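Local coordinates for nitroreductase family protein (Sphingopyxis sp., PDB 7DP2) that probably reduces nitro groups of dinitroaniline herbicides, using bound flavin mononucleotide and electrons from NADPH, at residues A[55-60]-A[136-141]. The protein carries 1 engineered substitution. Sequence-based numbering, arbitrary orientation.
Sequences ATVVTG and VMLFLH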
loop_
_atom_site.group_PDB
_atom_site.type_symbol
_atom_site.label_atom_id
_atom_site.label_comp_id
_atom_site.label_asym_id
_atom_site.label_seq_id
_atom_site.Cartn_x
_atom_site.Cartn_y
_atom_site.Cartn_z
ATOM N N ALA A 55 5.936 -7.643 -11.150
ATOM C CA ALA A 55 6.189 -8.787 -10.307
ATOM C C ALA A 55 6.871 -9.927 -11.036
ATOM O O ALA A 55 6.421 -10.378 -12.098
ATOM C CB ALA A 55 4.887 -9.256 -9.692
ATOM N N THR A 56 7.966 -10.391 -10.448
ATOM C CA THR A 56 8.597 -11.621 -10.889
ATOM C C THR A 56 8.341 -12.737 -9.874
ATOM O O THR A 56 8.685 -12.610 -8.712
ATOM C CB THR A 56 10.104 -11.428 -11.084
ATOM O OG1 THR A 56 10.319 -10.332 -11.981
ATOM C CG2 THR A 56 10.727 -12.692 -11.656
ATOM N N VAL A 57 7.733 -13.829 -10.320
ATOM C CA VAL A 57 7.367 -14.912 -9.410
ATOM C C VAL A 57 8.224 -16.139 -9.638
ATOM O O VAL A 57 8.207 -16.718 -10.726
ATOM C CB VAL A 57 5.897 -15.321 -9.591
ATOM C CG1 VAL A 57 5.528 -16.386 -8.596
ATOM C CG2 VAL A 57 5.013 -14.125 -9.431
ATOM N N VAL A 58 8.948 -16.563 -8.609
ATOM C CA VAL A 58 9.869 -17.674 -8.794
ATOM C C VAL A 58 9.594 -18.842 -7.854
ATOM O O VAL A 58 9.253 -18.667 -6.684
ATOM C CB VAL A 58 11.329 -17.205 -8.638
ATOM C CG1 VAL A 58 11.646 -16.111 -9.658
ATOM C CG2 VAL A 58 11.578 -16.713 -7.232
ATOM N N THR A 59 9.775 -20.046 -8.383
ATOM C CA THR A 59 9.637 -21.244 -7.584
ATOM C C THR A 59 10.692 -22.252 -8.004
ATOM O O THR A 59 11.493 -21.970 -8.896
ATOM C CB THR A 59 8.257 -21.876 -7.745
ATOM O OG1 THR A 59 8.050 -22.848 -6.712
ATOM C CG2 THR A 59 8.143 -22.545 -9.111
ATOM N N GLY A 60 10.688 -23.418 -7.361
ATOM C CA GLY A 60 11.597 -24.479 -7.719
ATOM C C GLY A 60 13.028 -24.010 -7.574
ATOM O O GLY A 60 13.422 -23.467 -6.536
ATOM N N VAL A 136 7.044 -20.580 -3.179
ATOM C CA VAL A 136 7.013 -19.532 -4.173
ATOM C C VAL A 136 7.409 -18.224 -3.531
ATOM O O VAL A 136 6.953 -17.893 -2.440
ATOM C CB VAL A 136 5.633 -19.403 -4.807
ATOM C CG1 VAL A 136 5.520 -18.105 -5.577
ATOM C CG2 VAL A 136 5.341 -20.616 -5.693
ATOM N N MET A 137 8.272 -17.487 -4.211
ATOM C CA MET A 137 8.675 -16.181 -3.746
ATOM C C MET A 137 8.321 -15.127 -4.787
ATOM O O MET A 137 8.659 -15.261 -5.963
ATOM C CB MET A 137 10.176 -16.149 -3.430
ATOM C CG MET A 137 10.686 -14.740 -3.251
ATOM S SD MET A 137 9.965 -13.832 -1.866
ATOM C CE MET A 137 10.441 -14.902 -0.511
ATOM N N LEU A 138 7.603 -14.098 -4.347
ATOM C CA LEU A 138 7.219 -13.004 -5.229
ATOM C C LEU A 138 8.170 -11.829 -5.050
ATOM O O LEU A 138 8.370 -11.339 -3.950
ATOM C CB LEU A 138 5.783 -12.548 -4.949
ATOM C CG LEU A 138 5.368 -11.295 -5.735
ATOM C CD1 LEU A 138 4.847 -11.634 -7.083
ATOM C CD2 LEU A 138 4.370 -10.474 -5.006
ATOM N N PHE A 139 8.714 -11.347 -6.153
ATOM C CA PHE A 139 9.565 -10.182 -6.107
ATOM C C PHE A 139 8.866 -8.989 -6.756
ATOM O O PHE A 139 8.630 -8.961 -7.978
ATOM C CB PHE A 139 10.902 -10.491 -6.777
ATOM C CG PHE A 139 11.787 -11.389 -5.950
ATOM C CD1 PHE A 139 12.374 -10.910 -4.783
ATOM C CD2 PHE A 139 12.013 -12.713 -6.317
ATOM C CE1 PHE A 139 13.188 -11.734 -4.002
ATOM C CE2 PHE A 139 12.820 -13.541 -5.544
ATOM C CZ PHE A 139 13.407 -13.052 -4.376
ATOM N N LEU A 140 8.520 -8.018 -5.909
ATOM C CA LEU A 140 7.858 -6.788 -6.345
ATOM C C LEU A 140 8.883 -5.718 -6.641
ATOM O O LEU A 140 9.715 -5.390 -5.808
ATOM C CB LEU A 140 6.857 -6.298 -5.290
ATOM C CG LEU A 140 6.175 -4.922 -5.400
ATOM C CD1 LEU A 140 5.526 -4.701 -6.773
ATOM C CD2 LEU A 140 5.115 -4.785 -4.321
ATOM N N HIS A 141 8.841 -5.201 -7.855
ATOM C CA HIS A 141 9.785 -4.185 -8.287
ATOM C C HIS A 141 9.120 -3.182 -9.216
ATOM O O HIS A 141 7.962 -3.363 -9.608
ATOM C CB HIS A 141 10.968 -4.845 -8.976
ATOM C CG HIS A 141 10.573 -5.788 -10.058
ATOM N ND1 HIS A 141 10.516 -5.426 -11.382
ATOM C CD2 HIS A 141 10.228 -7.107 -10.016
ATOM C CE1 HIS A 141 10.155 -6.468 -12.117
ATOM N NE2 HIS A 141 9.979 -7.500 -11.303
#
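With CG of His141 set between its backbone N and carbonyl carbon (chi1 52°) and OG1 of Thr56 beside its own backbone N (chi1 -55°), imidazole and hydroxyl meet across two antiparallel strands. NE2 of His141 is hydrogen-bonded to OG1 of Thr56 (2.9 Å), which sits at the ring edge near its plane. The ring's other nitrogen, ND1, is hydrogen-bonded to OE1 of Gln195, so bonds at both nitrogens fix its rotation. Thr56 and Phe139 form one hydrogen-bonded pair, Val58 and Met137 the next; N of Val58 reaches O of Met137 at 3.0 Å, almost straight (179°). Beside these, CG2 of Val58 touches the Phe139 ring edge at CE2 (3.8 Å), while CG of Met137 lies over one face of the ring, toward its rim. On the opposite sheet face, CD1 of Leu138 rests against both CG2 of Val57 (3.4 Å) and CB of Ala55 (3.5 Å). Trp157 of helix 148-167 packs on Ala55 and Leu138, and helix 182-189 on Thr56, Val58 and Phe139. In the central antiparallel sheet of the nitroreductase fold, strand 195-204 flanks 136-141, whereas 55-58, on the chain's outermost strand, pairs in parallel with a strand of the second subunit, continuing the sheet across the dimer interface.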